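Local coordinates for protein ATP-citrate lyase beta-subunit (PDB 6HXJ) that probably takes part in the ATP-driven cleavage of citrate, with coenzyme A, to oxaloacetate and acetyl-CoA, as a subunit of ATP-citrate lyase, at residues 47-52 with 92-98. Numbering follows the deposited sequence.
Sequences LVVKAH and QVIIAEM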
ATOM      1  N   LEU A  47      56.113  52.329 -29.417  1.00135.99           N
ATOM      2  CA  LEU A  47      55.466  51.019 -29.375  1.00134.60           C
ATOM      3  C   LEU A  47      56.510  49.899 -29.341  1.00137.19           C
ATOM      4  O   LEU A  47      57.519  49.980 -30.029  1.00136.70           O
ATOM      5  CB  LEU A  47      54.511  50.840 -30.579  1.00136.47           C
ATOM      6  CG  LEU A  47      53.126  51.496 -30.475  1.00142.41           C
ATOM      7  CD1 LEU A  47      53.147  52.957 -30.958  1.00144.97           C
ATOM      8  CD2 LEU A  47      52.083  50.706 -31.262  1.00144.50           C
ATOM      9  N   VAL A  48      56.282  48.877 -28.518  1.00133.05           N
ATOM     10  CA  VAL A  48      57.177  47.724 -28.393  1.00131.72           C
ATOM     11  C   VAL A  48      56.446  46.457 -28.830  1.00137.08           C
ATOM     12  O   VAL A  48      55.230  46.487 -29.026  1.00137.82           O
ATOM     13  CB  VAL A  48      57.787  47.632 -26.967  1.00133.09           C
ATOM     14  CG1 VAL A  48      56.846  46.952 -25.972  1.00131.39           C
ATOM     15  CG2 VAL A  48      59.169  46.987 -26.970  1.00131.90           C
ATOM     16  N   VAL A  49      57.188  45.359 -28.989  1.00133.20           N
ATOM     17  CA  VAL A  49      56.652  44.073 -29.400  1.00132.97           C
ATOM     18  C   VAL A  49      57.439  42.960 -28.728  1.00136.47           C
ATOM     19  O   VAL A  49      58.590  42.690 -29.082  1.00136.46           O
ATOM     20  CB  VAL A  49      56.602  43.941 -30.943  1.00137.73           C
ATOM     21  CG1 VAL A  49      57.901  44.426 -31.562  1.00138.01           C
ATOM     22  CG2 VAL A  49      56.281  42.515 -31.384  1.00137.41           C
ATOM     23  N   LYS A  50      56.816  42.352 -27.725  1.00131.96           N
ATOM     24  CA  LYS A  50      57.348  41.216 -26.992  1.00130.92           C
ATOM     25  C   LYS A  50      56.349  40.070 -27.212  1.00136.18           C
ATOM     26  O   LYS A  50      55.206  40.310 -27.611  1.00136.68           O
ATOM     27  CB  LYS A  50      57.464  41.535 -25.470  1.00132.32           C
ATOM     28  CG  LYS A  50      58.529  42.573 -25.087  1.00150.09           C
ATOM     29  CD  LYS A  50      58.719  42.689 -23.554  1.00159.56           C
ATOM     30  CE  LYS A  50      59.711  43.771 -23.168  1.00167.51           C
ATOM     31  NZ  LYS A  50      60.025  43.770 -21.715  1.00169.91           N
ATOM     32  N   ALA A  51      56.758  38.828 -26.913  1.00132.99           N
ATOM     33  CA  ALA A  51      55.878  37.658 -26.977  1.00133.36           C
ATOM     34  C   ALA A  51      55.565  37.176 -25.549  1.00136.72           C
ATOM     35  O   ALA A  51      56.372  37.390 -24.628  1.00135.54           O
ATOM     36  CB  ALA A  51      56.525  36.547 -27.778  1.00134.93           C
ATOM     37  N   HIS A  52      54.374  36.578 -25.367  1.00132.87           N
ATOM     38  CA  HIS A  52      53.901  36.080 -24.086  1.00139.45           C
ATOM     39  C   HIS A  52      54.590  34.778 -23.697  1.00143.53           C
ATOM     40  O   HIS A  52      54.400  33.760 -24.353  1.00111.52           O
ATOM     41  CB  HIS A  52      52.375  35.929 -24.119  1.00140.92           C
ATOM     42  CG  HIS A  52      51.637  37.121 -23.582  1.00143.79           C
ATOM     43  ND1 HIS A  52      50.735  37.005 -22.532  1.00144.30           N
ATOM     44  CD2 HIS A  52      51.702  38.420 -23.955  1.00146.11           C
ATOM     45  CE1 HIS A  52      50.296  38.227 -22.295  1.00143.66           C
ATOM     46  NE2 HIS A  52      50.850  39.114 -23.125  1.00145.19           N
ATOM     47  N   GLN A  92      51.322  34.019 -29.040  1.00123.89           N
ATOM     48  CA  GLN A  92      50.770  35.258 -28.509  1.00122.17           C
ATOM     49  C   GLN A  92      51.840  36.327 -28.467  1.00123.58           C
ATOM     50  O   GLN A  92      52.996  36.041 -28.169  1.00121.24           O
ATOM     51  CB  GLN A  92      50.228  35.014 -27.103  1.00121.87           C
ATOM     52  CG  GLN A  92      48.946  35.761 -26.779  1.00137.31           C
ATOM     53  CD  GLN A  92      48.453  35.420 -25.395  1.00150.96           C
ATOM     54  OE1 GLN A  92      49.198  34.920 -24.540  1.00142.90           O
ATOM     55  NE2 GLN A  92      47.183  35.698 -25.140  1.00144.86           N
ATOM     56  N   VAL A  93      51.450  37.564 -28.772  1.00121.24           N
ATOM     57  CA  VAL A  93      52.341  38.725 -28.822  1.00120.65           C
ATOM     58  C   VAL A  93      51.672  39.913 -28.140  1.00125.51           C
ATOM     59  O   VAL A  93      50.470  40.136 -28.310  1.00126.75           O
ATOM     60  CB  VAL A  93      52.754  39.030 -30.294  1.00125.63           C
ATOM     61  CG1 VAL A  93      53.287  40.452 -30.482  1.00125.09           C
ATOM     62  CG2 VAL A  93      53.767  38.013 -30.810  1.00125.26           C
ATOM     63  N   ILE A  94      52.460  40.657 -27.360  1.00120.22           N
ATOM     64  CA  ILE A  94      52.033  41.855 -26.655  1.00119.27           C
ATOM     65  C   ILE A  94      52.672  43.090 -27.287  1.00126.34           C
ATOM     66  O   ILE A  94      53.822  43.044 -27.725  1.00126.08           O
ATOM     67  CB  ILE A  94      52.269  41.765 -25.126  1.00118.63           C
ATOM     68  CG1 ILE A  94      51.859  43.065 -24.414  1.00118.15           C
ATOM     69  CG2 ILE A  94      53.697  41.335 -24.761  1.00116.45           C
ATOM     70  CD1 ILE A  94      50.981  42.896 -23.172  1.00120.29           C
ATOM     71  N   ILE A  95      51.910  44.176 -27.361  1.00124.75           N
ATOM     72  CA  ILE A  95      52.375  45.429 -27.917  1.00126.27           C
ATOM     73  C   ILE A  95      52.002  46.505 -26.924  1.00129.25           C
ATOM     74  O   ILE A  95      50.819  46.703 -26.678  1.00129.74           O
ATOM     75  CB  ILE A  95      51.717  45.670 -29.308  1.00133.03           C
ATOM     76  CG1 ILE A  95      52.064  44.559 -30.331  1.00134.59           C
ATOM     77  CG2 ILE A  95      52.057  47.037 -29.902  1.00135.14           C
ATOM     78  CD1 ILE A  95      50.891  43.777 -30.752  1.00140.70           C
ATOM     79  N   ALA A  96      52.995  47.201 -26.354  1.00124.59           N
ATOM     80  CA  ALA A  96      52.756  48.292 -25.411  1.00124.16           C
ATOM     81  C   ALA A  96      53.524  49.546 -25.855  1.00129.46           C
ATOM     82  O   ALA A  96      54.592  49.425 -26.452  1.00128.47           O
ATOM     83  CB  ALA A  96      53.181  47.882 -24.003  1.00122.33           C
ATOM     84  N   GLU A  97      53.011  50.751 -25.528  1.00127.44           N
ATOM     85  CA  GLU A  97      53.644  52.040 -25.869  1.00128.84           C
ATOM     86  C   GLU A  97      54.958  52.297 -25.087  1.00130.87           C
ATOM     87  O   GLU A  97      54.979  52.127 -23.856  1.00128.35           O
ATOM     88  CB  GLU A  97      52.659  53.209 -25.687  1.00132.05           C
ATOM     89  CG  GLU A  97      52.042  53.321 -24.295  1.00143.39           C
ATOM     90  CD  GLU A  97      50.994  54.395 -24.060  1.00168.51           C
ATOM     91  OE1 GLU A  97      50.577  55.067 -25.032  1.00168.13           O
ATOM     92  OE2 GLU A  97      50.565  54.543 -22.893  1.00157.49           O
ATOM     93  N   MET A  98      56.042  52.667 -25.815  1.00126.92           N
ATOM     94  CA  MET A  98      57.359  52.929 -25.240  1.00147.90           C
ATOM     95  C   MET A  98      57.923  54.217 -25.816  1.00169.70           C
ATOM     96  O   MET A  98      58.698  54.187 -26.775  1.00131.00           O
ATOM     97  CB  MET A  98      58.324  51.749 -25.489  1.00149.02           C
ATOM     98  CG  MET A  98      59.473  51.689 -24.513  1.00152.03           C
ATOM     99  SD  MET A  98      58.982  51.055 -22.878  1.00154.81           S
ATOM    100  CE  MET A  98      60.111  49.662 -22.704  1.00149.92           C
TER
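Residues 47-52 and 92-98 pair as antiparallel beta structure in a sheet of the ATP-grasp region, at the surface, where strand 93-96 runs between strands 50-51 and 23-25. Lys-50 and Ile-94 form a hydrogen-bonded pair: Lys-50 N gives to Ile-94 O at 3.1 Å, and Ile-94 N returns a bond to Lys-50 O at 2.8 Å. Beside it Ala-51 and Val-93 form a non-hydrogen-bonded pair. Single backbone bonds follow beyond, Val-48 N to Ala-96 O at 2.7 Å and His-52 N to Gln-92 O at 3.2 Å; this last donor sits well above the carbonyl plane. On the other edge of 92-98, Val-93, Ile-95 and Glu-97 make backbone hydrogen bonds to Ile-26, Val-24 and Asn-22.

Side chains sort onto two faces. On one, Val-93 CG1, anti to its N (chi1 161°), is the branch that meets Val-49 CG2 at 3.7 Å, and it also lies against Lys-50 O, while Leu-47 CD2 reaches Ile-95 CG2. On the other, Lys-50 CB packs on Ile-94 CG2, and the extended lysine chain carries NZ away to a salt bridge with Asp-205. The His-52 imidazole turns the CD2–NE2 side of its rim to Ile-94, whose CB lies in the ring plane, 3.6 Å from CD2. Gln-92 comes at the ring obliquely, its amide plane 58° from the imidazole; OE1 stands 3.3 Å from ND1, but the angle is too poor for a hydrogen bond. Val-25, Leu-5 and Pro-8 also touch this histidine. Were it an alanine, the flank of Ile-94 and the Gln-92 amide would probably lose the ring they pack on, opening a gap toward Val-25 and Pro-8. Main-chain hydrogen bonds thus set the pairing, with aliphatic packing on both faces, and the Lys-50 ammonium finds its mate outside this sheet.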